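Local coordinates for thymine dioxygenase (Neurospora crassa, PDB 5C3Q), which probably hydroxylates the methyl group of thymine as a metal-dependent dioxygenase that uses 2-oxoglutarate as co-substrate, at residues N152-Q157 with Y289-F294; D156-L161 with L224-S229; A68-L73 with R90-P95. All coordinates share one frame; numbering follows the deposited sequence.

In the fold
Interactions 1 and 2 lie side by side, their centres about 5 Å apart. They share D156 and Q157 of helix 147-173. Their strands, 284-295 and 222-227, are neighbours in the large mixed sheet, where Y293 N probably bonds to L224 O at 2.8 Å. F154 of interaction 1 also meets the ring of F226 of interaction 2 edge-to-face. Both strands supply residues to the 2-oxoglutarate pocket, and interaction 1 adds F294 to the thymine pocket. Interaction 3 reaches the same sheet at its edge strand, with its centre about 14 Å from that of interaction 1. The two touch where Y289 CE1 packs on A68 CA at 3.7 Å.

Interaction 1: residues N152-Q157 with Y289-F294; sequences NNFFDQ and YSIAYF. With TDR (thymine), chain G; AKG (2-oxoglutaric acid), chain F.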
loop_
_atom_site.group_PDB
_atom_site.type_symbol
_atom_site.label_atom_id
_atom_site.label_comp_id
_atom_site.label_asym_id
_atom_site.label_seq_id
_atom_site.Cartn_x
_atom_site.Cartn_y
_atom_site.Cartn_z
ATOM N N ASN A 152 16.729 -2.678 3.036
ATOM C CA ASN A 152 17.076 -3.133 1.684
ATOM C C ASN A 152 16.758 -4.613 1.480
ATOM O O ASN A 152 16.264 -5.006 0.422
ATOM C CB ASN A 152 18.551 -2.861 1.375
ATOM C CG ASN A 152 18.809 -1.417 0.995
ATOM O OD1 ASN A 152 17.897 -0.694 0.595
ATOM N ND2 ASN A 152 20.059 -0.991 1.112
ATOM N N ASN A 153 17.047 -5.422 2.496
ATOM C CA ASN A 153 16.682 -6.840 2.496
ATOM C C ASN A 153 15.170 -6.991 2.365
ATOM O O ASN A 153 14.684 -7.726 1.508
ATOM C CB ASN A 153 17.175 -7.507 3.787
ATOM C CG ASN A 153 17.003 -9.015 3.784
ATOM O OD1 ASN A 153 16.457 -9.601 2.851
ATOM N ND2 ASN A 153 17.476 -9.657 4.841
ATOM N N PHE A 154 14.429 -6.270 3.199
ATOM C CA PHE A 154 12.967 -6.303 3.148
ATOM C C PHE A 154 12.438 -5.835 1.792
ATOM O O PHE A 154 11.533 -6.456 1.234
ATOM C CB PHE A 154 12.369 -5.459 4.271
ATOM C CG PHE A 154 10.889 -5.645 4.446
ATOM C CD1 PHE A 154 10.379 -6.856 4.897
ATOM C CD2 PHE A 154 10.007 -4.612 4.169
ATOM C CE1 PHE A 154 9.017 -7.033 5.062
ATOM C CE2 PHE A 154 8.643 -4.782 4.333
ATOM C CZ PHE A 154 8.148 -5.995 4.784
ATOM N N PHE A 155 13.014 -4.761 1.261
ATOM C CA PHE A 155 12.634 -4.242 -0.061
ATOM C C PHE A 155 12.706 -5.336 -1.136
ATOM O O PHE A 155 11.761 -5.517 -1.908
ATOM C CB PHE A 155 13.528 -3.050 -0.446
ATOM C CG PHE A 155 13.107 -2.344 -1.711
ATOM C CD1 PHE A 155 13.457 -2.847 -2.957
ATOM C CD2 PHE A 155 12.377 -1.167 -1.654
ATOM C CE1 PHE A 155 13.072 -2.200 -4.121
ATOM C CE2 PHE A 155 11.989 -0.515 -2.814
ATOM C CZ PHE A 155 12.339 -1.029 -4.049
ATOM N N ASP A 156 13.821 -6.061 -1.171
ATOM C CA ASP A 156 14.046 -7.111 -2.179
ATOM C C ASP A 156 13.139 -8.335 -1.993
ATOM O O ASP A 156 12.712 -8.944 -2.970
ATOM C CB ASP A 156 15.521 -7.533 -2.200
ATOM C CG ASP A 156 16.433 -6.436 -2.739
ATOM O OD1 ASP A 156 15.921 -5.494 -3.388
ATOM O OD2 ASP A 156 17.661 -6.510 -2.521
ATOM N N GLN A 157 12.829 -8.677 -0.747
ATOM C CA GLN A 157 11.886 -9.766 -0.478
ATOM C C GLN A 157 10.448 -9.407 -0.878
ATOM O O GLN A 157 9.717 -10.257 -1.385
ATOM C CB GLN A 157 11.953 -10.179 0.988
ATOM C CG GLN A 157 13.275 -10.838 1.344
ATOM C CD GLN A 157 13.267 -11.462 2.724
ATOM O OE1 GLN A 157 12.291 -12.100 3.127
ATOM N NE2 GLN A 157 14.361 -11.290 3.456
ATOM N N TYR A 289 1.716 0.884 13.968
ATOM C CA TYR A 289 2.738 0.745 12.940
ATOM C C TYR A 289 2.198 -0.070 11.791
ATOM O O TYR A 289 1.560 -1.107 11.990
ATOM C CB TYR A 289 3.981 0.052 13.490
ATOM C CG TYR A 289 4.690 0.860 14.533
ATOM C CD1 TYR A 289 5.626 1.821 14.173
ATOM C CD2 TYR A 289 4.416 0.677 15.883
ATOM C CE1 TYR A 289 6.275 2.579 15.129
ATOM C CE2 TYR A 289 5.061 1.428 16.852
ATOM C CZ TYR A 289 5.989 2.377 16.468
ATOM O OH TYR A 289 6.629 3.127 17.422
ATOM N N SER A 290 2.454 0.409 10.583
ATOM C CA SER A 290 2.224 -0.385 9.392
ATOM C C SER A 290 3.334 -0.121 8.390
ATOM O O SER A 290 4.106 0.841 8.519
ATOM C CB SER A 290 0.851 -0.079 8.781
ATOM O OG SER A 290 0.779 1.253 8.311
ATOM N N ILE A 291 3.420 -1.006 7.405
ATOM C CA ILE A 291 4.361 -0.868 6.318
ATOM C C ILE A 291 3.597 -1.104 5.022
ATOM O O ILE A 291 3.026 -2.183 4.813
ATOM C CB ILE A 291 5.526 -1.873 6.444
ATOM C CG1 ILE A 291 6.229 -1.704 7.797
ATOM C CG2 ILE A 291 6.505 -1.689 5.289
ATOM C CD1 ILE A 291 7.337 -2.701 8.065
ATOM N N ALA A 292 3.573 -0.086 4.169
ATOM C CA ALA A 292 2.984 -0.199 2.844
ATOM C C ALA A 292 4.094 -0.304 1.814
ATOM O O ALA A 292 4.886 0.629 1.641
ATOM C CB ALA A 292 2.102 0.999 2.547
ATOM N N TYR A 293 4.157 -1.444 1.132
ATOM C CA TYR A 293 5.081 -1.612 0.029
ATOM C C TYR A 293 4.322 -1.417 -1.286
ATOM O O TYR A 293 3.593 -2.306 -1.748
ATOM C CB TYR A 293 5.757 -2.981 0.102
ATOM C CG TYR A 293 6.872 -3.175 -0.896
ATOM C CD1 TYR A 293 8.169 -2.768 -0.607
ATOM C CD2 TYR A 293 6.631 -3.775 -2.124
ATOM C CE1 TYR A 293 9.196 -2.950 -1.516
ATOM C CE2 TYR A 293 7.651 -3.967 -3.042
ATOM C CZ TYR A 293 8.934 -3.552 -2.732
ATOM O OH TYR A 293 9.955 -3.736 -3.638
ATOM N N PHE A 294 4.481 -0.234 -1.871
ATOM C CA PHE A 294 3.808 0.108 -3.122
ATOM C C PHE A 294 4.556 -0.526 -4.283
ATOM O O PHE A 294 5.721 -0.197 -4.536
ATOM C CB PHE A 294 3.767 1.626 -3.321
ATOM C CG PHE A 294 3.037 2.362 -2.235
ATOM C CD1 PHE A 294 1.701 2.094 -1.982
ATOM C CD2 PHE A 294 3.677 3.331 -1.480
ATOM C CE1 PHE A 294 1.017 2.777 -0.990
ATOM C CE2 PHE A 294 3.000 4.017 -0.489
ATOM C CZ PHE A 294 1.670 3.740 -0.242
HETATM N N1 TDR G . 2.660 6.919 -2.598
HETATM C C2 TDR G . 3.013 5.993 -3.649
HETATM O O2 TDR G . 4.141 5.991 -4.102
HETATM N N3 TDR G . 2.024 5.069 -4.157
HETATM C C4 TDR G . 0.699 5.059 -3.626
HETATM O O4 TDR G . -0.108 4.265 -4.076
HETATM C C5 TDR G . 0.329 6.001 -2.557
HETATM C CM5 TDR G . -1.044 6.041 -1.965
HETATM C C6 TDR G . 1.341 6.936 -2.056
HETATM C C1 AKG F . -1.192 3.886 2.489
HETATM O O1 AKG F . -1.451 4.077 1.271
HETATM O O2 AKG F . -0.135 4.304 3.005
HETATM C C2 AKG F . -2.158 3.165 3.333
HETATM O O5 AKG F . -3.270 2.892 2.889
HETATM C C3 AKG F . -1.771 2.772 4.746
HETATM C C4 AKG F . -2.848 1.897 5.381
HETATM C C5 AKG F . -2.442 1.423 6.757
HETATM O O3 AKG F . -2.960 0.371 7.185
HETATM O O4 AKG F . -1.624 2.085 7.432
#
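Y293 OH lies 3.1 Å from F155 O and takes a hydrogen bond from N189 ND2. This is where helix 147-173 packs on strand 284-295 of the double-stranded beta-helix (DSBH) fold. Y293 turns its edge to the face of F155 in a T-shaped pair, with ring centroids 5.2 Å apart and planes at 72°. With CG anti to the backbone N (chi1 -172°), the Y293 side chain carries its hydroxyl out over F155. Y293 OH stands 3.4 Å above the plane of the F155 ring, over its centre. Beside it, Y293 CE1 touches F155 CD2 at 3.6 Å. The two side chains cross at about a right angle.

The second apolar touch comes two residues earlier on the strand. I291 CG2 meets F154 CE2 at 3.9 Å, and the same I291 side chain also packs on V63 and F64 of helix 57-71.

The alternate residues of the strand serve the active site. S290 OG donates a hydrogen bond of 2.7 Å to O4 of 2-oxoglutarate, an acid that Y196, R192 and R288 also bind. One strand thus joins the helix on one side and the substrates on the other. F294 lays one face of its ring against thymine, whose C4 stands 3.4 Å from the ring plane, over its centre. The edge of the same ring faces the other ligand, with F294 CZ 3.5 Å from O1 of 2-oxoglutarate.

Interaction 2: residues D156-L161 with L224-S229; sequences DQCKAL and LLFQDS. With AKG (2-oxoglutaric acid), chain F.
C158 reaches from the helix to two residues of the strand, L224 and F226. Its CB rests 4.0 Å from L224 CD1. Its SG, placed beside the backbone N and anti to the carbonyl carbon (chi1 -70°), goes on to F226, 3.8 Å from CE1 and nearly as close to CZ. This is a sulfur-aromatic contact: the sulfur approaches obliquely, 4.9 Å from the ring centroid and 66° off the ring normal. L224 CD1 is the shared apolar point of the contact. It also meets C158 O at 3.6 Å and L161 CD2 at 4.0 Å.

L225 points the other way, into the 2-oxoglutarate pocket. Its CD2 is 3.3 Å from O3 of 2-oxoglutarate, and its CD1 touches C5. With an alanine here both methyls would be missing, and the C5 carboxylate would probably lose part of the apolar wall beside it, opening a gap there.

Strand 222-227 runs between strands 284-295 and 251-256 of the mixed sheet. L224 and F226 form backbone bonds to Y293 and I291, and L225 to V253. Helix 147-173 crosses this part of the sheet, where the axes of 156-161 and 224-227 come within 10.9 Å, while helix 57-71 adds R60 and F64 against F226.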
loop_
_atom_site.group_PDB
_atom_site.type_symbol
_atom_site.label_atom_id
_atom_site.label_comp_id
_atom_site.label_asym_id
_atom_site.label_seq_id
_atom_site.Cartn_x
_atom_site.Cartn_y
_atom_site.Cartn_z
ATOM N N ASP A 156 13.821 -6.061 -1.171
ATOM C CA ASP A 156 14.046 -7.111 -2.179
ATOM C C ASP A 156 13.139 -8.335 -1.993
ATOM O O ASP A 156 12.712 -8.944 -2.970
ATOM C CB ASP A 156 15.521 -7.533 -2.200
ATOM C CG ASP A 156 16.433 -6.436 -2.739
ATOM O OD1 ASP A 156 15.921 -5.494 -3.388
ATOM O OD2 ASP A 156 17.661 -6.510 -2.521
ATOM N N GLN A 157 12.829 -8.677 -0.747
ATOM C CA GLN A 157 11.886 -9.766 -0.478
ATOM C C GLN A 157 10.448 -9.407 -0.878
ATOM O O GLN A 157 9.717 -10.257 -1.385
ATOM C CB GLN A 157 11.953 -10.179 0.988
ATOM C CG GLN A 157 13.275 -10.838 1.344
ATOM C CD GLN A 157 13.267 -11.462 2.724
ATOM O OE1 GLN A 157 12.291 -12.100 3.127
ATOM N NE2 GLN A 157 14.361 -11.290 3.456
ATOM N N CYS A 158 10.051 -8.154 -0.659
ATOM C CA CYS A 158 8.745 -7.670 -1.119
ATOM C C CYS A 158 8.707 -7.552 -2.642
ATOM O O CYS A 158 7.675 -7.810 -3.265
ATOM C CB CYS A 158 8.402 -6.316 -0.493
ATOM S SG CYS A 158 8.028 -6.367 1.275
ATOM N N LYS A 159 9.827 -7.145 -3.232
ATOM C CA LYS A 159 9.980 -7.111 -4.689
ATOM C C LYS A 159 9.755 -8.503 -5.282
ATOM O O LYS A 159 9.087 -8.649 -6.306
ATOM C CB LYS A 159 11.377 -6.585 -5.053
ATOM C CG LYS A 159 11.819 -6.774 -6.496
ATOM C CD LYS A 159 13.264 -6.316 -6.655
ATOM C CE LYS A 159 13.862 -6.753 -7.975
ATOM N NZ LYS A 159 15.314 -6.413 -8.044
ATOM N N ALA A 160 10.312 -9.519 -4.627
ATOM C CA ALA A 160 10.118 -10.909 -5.046
ATOM C C ALA A 160 8.656 -11.348 -4.898
ATOM O O ALA A 160 8.123 -12.026 -5.771
ATOM C CB ALA A 160 11.037 -11.835 -4.263
ATOM N N LEU A 161 8.005 -10.953 -3.803
ATOM C CA LEU A 161 6.586 -11.280 -3.600
ATOM C C LEU A 161 5.682 -10.616 -4.643
ATOM O O LEU A 161 4.711 -11.217 -5.104
ATOM C CB LEU A 161 6.137 -10.888 -2.189
ATOM C CG LEU A 161 4.707 -11.253 -1.785
ATOM C CD1 LEU A 161 4.425 -12.735 -1.986
ATOM C CD2 LEU A 161 4.450 -10.858 -0.338
ATOM N N LEU A 224 1.464 -4.150 -0.912
ATOM C CA LEU A 224 1.592 -5.155 0.129
ATOM C C LEU A 224 1.553 -4.393 1.438
ATOM O O LEU A 224 2.474 -3.634 1.734
ATOM C CB LEU A 224 2.910 -5.922 -0.010
ATOM C CG LEU A 224 3.196 -6.498 -1.398
ATOM C CD1 LEU A 224 4.609 -7.050 -1.468
ATOM C CD2 LEU A 224 2.177 -7.566 -1.759
ATOM N N LEU A 225 0.476 -4.572 2.197
ATOM C CA LEU A 225 0.283 -3.851 3.451
ATOM C C LEU A 225 0.444 -4.778 4.644
ATOM O O LEU A 225 -0.355 -5.695 4.850
ATOM C CB LEU A 225 -1.095 -3.180 3.495
ATOM C CG LEU A 225 -1.305 -2.355 4.771
ATOM C CD1 LEU A 225 -0.543 -1.041 4.705
ATOM C CD2 LEU A 225 -2.778 -2.101 5.012
ATOM N N PHE A 226 1.492 -4.530 5.421
ATOM C CA PHE A 226 1.756 -5.255 6.651
ATOM C C PHE A 226 1.277 -4.367 7.796
ATOM O O PHE A 226 1.782 -3.253 7.969
ATOM C CB PHE A 226 3.255 -5.536 6.788
ATOM C CG PHE A 226 3.852 -6.267 5.614
ATOM C CD1 PHE A 226 4.291 -5.573 4.493
ATOM C CD2 PHE A 226 3.997 -7.644 5.639
ATOM C CE1 PHE A 226 4.849 -6.237 3.413
ATOM C CE2 PHE A 226 4.549 -8.321 4.557
ATOM C CZ PHE A 226 4.977 -7.616 3.445
ATOM N N GLN A 227 0.289 -4.834 8.558
ATOM C CA GLN A 227 -0.230 -4.059 9.688
ATOM C C GLN A 227 -0.028 -4.815 10.997
ATOM O O GLN A 227 -0.008 -6.051 11.015
ATOM C CB GLN A 227 -1.709 -3.693 9.485
ATOM C CG GLN A 227 -2.692 -4.860 9.449
ATOM C CD GLN A 227 -4.142 -4.409 9.305
ATOM O OE1 GLN A 227 -4.494 -3.282 9.652
ATOM N NE2 GLN A 227 -4.993 -5.296 8.801
ATOM N N ASP A 228 0.154 -4.065 12.082
ATOM C CA ASP A 228 0.184 -4.642 13.425
ATOM C C ASP A 228 -1.255 -4.964 13.858
ATOM O O ASP A 228 -2.161 -4.976 13.025
ATOM C CB ASP A 228 0.923 -3.719 14.422
ATOM C CG ASP A 228 0.227 -2.374 14.644
ATOM O OD1 ASP A 228 -0.945 -2.187 14.241
ATOM O OD2 ASP A 228 0.876 -1.481 15.234
ATOM N N SER A 229 -1.464 -5.220 15.147
ATOM C CA SER A 229 -2.757 -5.698 15.639
ATOM C C SER A 229 -3.693 -4.596 16.155
ATOM O O SER A 229 -4.738 -4.904 16.729
ATOM C CB SER A 229 -2.519 -6.723 16.753
ATOM O OG SER A 229 -1.876 -6.114 17.861
HETATM C C1 AKG F . -1.192 3.886 2.489
HETATM O O1 AKG F . -1.451 4.077 1.271
HETATM O O2 AKG F . -0.135 4.304 3.005
HETATM C C2 AKG F . -2.158 3.165 3.333
HETATM O O5 AKG F . -3.270 2.892 2.889
HETATM C C3 AKG F . -1.771 2.772 4.746
HETATM C C4 AKG F . -2.848 1.897 5.381
HETATM C C5 AKG F . -2.442 1.423 6.757
HETATM O O3 AKG F . -2.960 0.371 7.185
HETATM O O4 AKG F . -1.624 2.085 7.432
#

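Interaction 3: residues A68-L73 with R90-P95; sequences AKFFKL and RGYSAP
F70 and Y92 make the closer of the two touches here, with F70 CE2 3.9 Å from Y92 CD1. They join the C-terminal part of helix 57-71 to strand 91-93, an edge strand of the large mixed sheet of this double-stranded beta-helix (DSBH) enzyme. The backbones stay well apart: even the nearest pair, F71 CA and Y92 CA, is separated by 9.6 Å. The Y92 side chain bridges this distance because its first torsion (chi1 174°) turns the ring away from its own backbone N and toward the helix. F70 and Y92 cross obliquely. Y92 CD1 comes at the edge of the F70 ring, near its plane, whereas F70 CE2 meets the Y92 ring at a slant.

The packed side is a small aromatic cluster. F70 CD2 stands 3.8 Å above the plane of the F71 ring, over its centre, so F70 sets its edge on the face of its own neighbour. Y123 and F147 add two more rings beside F70, and H195 meets F71. Y92 is anchored here too, its hydroxyl hydrogen-bonded to the carboxylate of E121 on strand 121-125, the neighbour of strand 91-93.

The other side is looser. K72 on the helix segment is exposed, as are A94 and P95 past the strand, and none of them joins the contact. The segments bury only 100 Å² between them. The second touch is slack and edge to edge: F71 CE1 and Y92 CE1 lie 4.2 Å apart, each near the plane of the other ring.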
loop_
_atom_site.group_PDB
_atom_site.type_symbol
_atom_site.label_atom_id
_atom_site.label_comp_id
_atom_site.label_asym_id
_atom_site.label_seq_id
_atom_site.Cartn_x
_atom_site.Cartn_y
_atom_site.Cartn_z
ATOM N N ALA A 68 10.217 1.121 14.085
ATOM C CA ALA A 68 9.913 1.808 15.342
ATOM C C ALA A 68 11.127 2.582 15.861
ATOM O O ALA A 68 10.983 3.667 16.418
ATOM C CB ALA A 68 9.430 0.815 16.392
ATOM N N LYS A 69 12.319 2.029 15.664
ATOM C CA LYS A 69 13.553 2.702 16.071
ATOM C C LYS A 69 13.828 3.958 15.244
ATOM O O LYS A 69 14.343 4.942 15.774
ATOM C CB LYS A 69 14.743 1.738 16.018
ATOM C CG LYS A 69 14.728 0.713 17.142
ATOM C CD LYS A 69 15.761 -0.380 16.930
ATOM C CE LYS A 69 15.677 -1.434 18.023
ATOM N NZ LYS A 69 16.880 -2.310 18.036
ATOM N N PHE A 70 13.478 3.941 13.959
ATOM C CA PHE A 70 13.626 5.143 13.138
ATOM C C PHE A 70 12.724 6.271 13.624
ATOM O O PHE A 70 13.163 7.407 13.741
ATOM C CB PHE A 70 13.322 4.880 11.662
ATOM C CG PHE A 70 13.303 6.132 10.829
ATOM C CD1 PHE A 70 14.477 6.642 10.291
ATOM C CD2 PHE A 70 12.117 6.825 10.616
ATOM C CE1 PHE A 70 14.463 7.803 9.536
ATOM C CE2 PHE A 70 12.097 7.988 9.865
ATOM C CZ PHE A 70 13.271 8.476 9.321
ATOM N N PHE A 71 11.456 5.965 13.880
ATOM C CA PHE A 71 10.495 7.010 14.235
ATOM C C PHE A 71 10.733 7.572 15.641
ATOM O O PHE A 71 10.282 8.677 15.951
ATOM C CB PHE A 71 9.057 6.519 14.036
ATOM C CG PHE A 71 8.683 6.354 12.584
ATOM C CD1 PHE A 71 8.550 7.468 11.763
ATOM C CD2 PHE A 71 8.490 5.094 12.033
ATOM C CE1 PHE A 71 8.223 7.332 10.427
ATOM C CE2 PHE A 71 8.154 4.951 10.694
ATOM C CZ PHE A 71 8.022 6.069 9.892
ATOM N N LYS A 72 11.464 6.826 16.468
ATOM C CA LYS A 72 11.912 7.312 17.781
ATOM C C LYS A 72 13.046 8.342 17.693
ATOM O O LYS A 72 13.365 8.985 18.687
ATOM C CB LYS A 72 12.352 6.144 18.668
ATOM C CG LYS A 72 11.195 5.383 19.291
ATOM C CD LYS A 72 11.680 4.176 20.079
ATOM C CE LYS A 72 10.577 3.614 20.960
ATOM N NZ LYS A 72 11.060 2.474 21.785
ATOM N N LEU A 73 13.661 8.481 16.518
ATOM C CA LEU A 73 14.639 9.546 16.277
ATOM C C LEU A 73 14.052 10.925 16.578
ATOM O O LEU A 73 12.847 11.136 16.420
ATOM C CB LEU A 73 15.132 9.530 14.819
ATOM C CG LEU A 73 16.567 9.128 14.448
ATOM C CD1 LEU A 73 17.259 8.224 15.462
ATOM C CD2 LEU A 73 16.569 8.491 13.066
ATOM N N ARG A 90 11.060 9.820 -2.051
ATOM C CA ARG A 90 11.853 9.146 -1.023
ATOM C C ARG A 90 12.084 10.069 0.158
ATOM O O ARG A 90 12.292 11.274 -0.017
ATOM C CB ARG A 90 13.213 8.719 -1.585
ATOM C CG ARG A 90 13.184 7.556 -2.569
ATOM C CD ARG A 90 14.439 7.583 -3.429
ATOM N NE ARG A 90 14.667 6.358 -4.200
ATOM C CZ ARG A 90 14.215 6.117 -5.431
ATOM N NH1 ARG A 90 13.445 6.991 -6.071
ATOM N NH2 ARG A 90 14.522 4.969 -6.026
ATOM N N GLY A 91 12.069 9.497 1.359
ATOM C CA GLY A 91 12.422 10.233 2.562
ATOM C C GLY A 91 11.283 10.436 3.539
ATOM O O GLY A 91 10.187 9.881 3.380
ATOM N N TYR A 92 11.560 11.251 4.551
ATOM C CA TYR A 92 10.678 11.412 5.698
ATOM C C TYR A 92 9.612 12.470 5.459
ATOM O O TYR A 92 9.891 13.528 4.898
ATOM C CB TYR A 92 11.489 11.785 6.940
ATOM C CG TYR A 92 10.632 12.113 8.137
ATOM C CD1 TYR A 92 10.003 11.104 8.860
ATOM C CD2 TYR A 92 10.441 13.433 8.544
ATOM C CE1 TYR A 92 9.211 11.399 9.954
ATOM C CE2 TYR A 92 9.649 13.735 9.639
ATOM C CZ TYR A 92 9.037 12.715 10.340
ATOM O OH TYR A 92 8.247 13.000 11.430
ATOM N N SER A 93 8.392 12.182 5.906
ATOM C CA SER A 93 7.300 13.135 5.800
ATOM C C SER A 93 6.343 13.053 6.988
ATOM O O SER A 93 6.123 11.983 7.563
ATOM C CB SER A 93 6.536 12.915 4.499
ATOM O OG SER A 93 5.612 13.963 4.290
ATOM N N ALA A 94 5.800 14.207 7.357
ATOM C CA ALA A 94 4.732 14.299 8.346
ATOM C C ALA A 94 3.816 15.440 7.929
ATOM O O ALA A 94 4.281 16.565 7.767
ATOM C CB ALA A 94 5.306 14.556 9.729
ATOM N N PRO A 95 2.512 15.158 7.740
ATOM C CA PRO A 95 1.612 16.200 7.247
ATOM C C PRO A 95 1.456 17.351 8.240
ATOM O O PRO A 95 1.233 17.115 9.427
ATOM C CB PRO A 95 0.283 15.462 7.052
ATOM C CG PRO A 95 0.350 14.298 7.975
ATOM C CD PRO A 95 1.795 13.915 8.073
#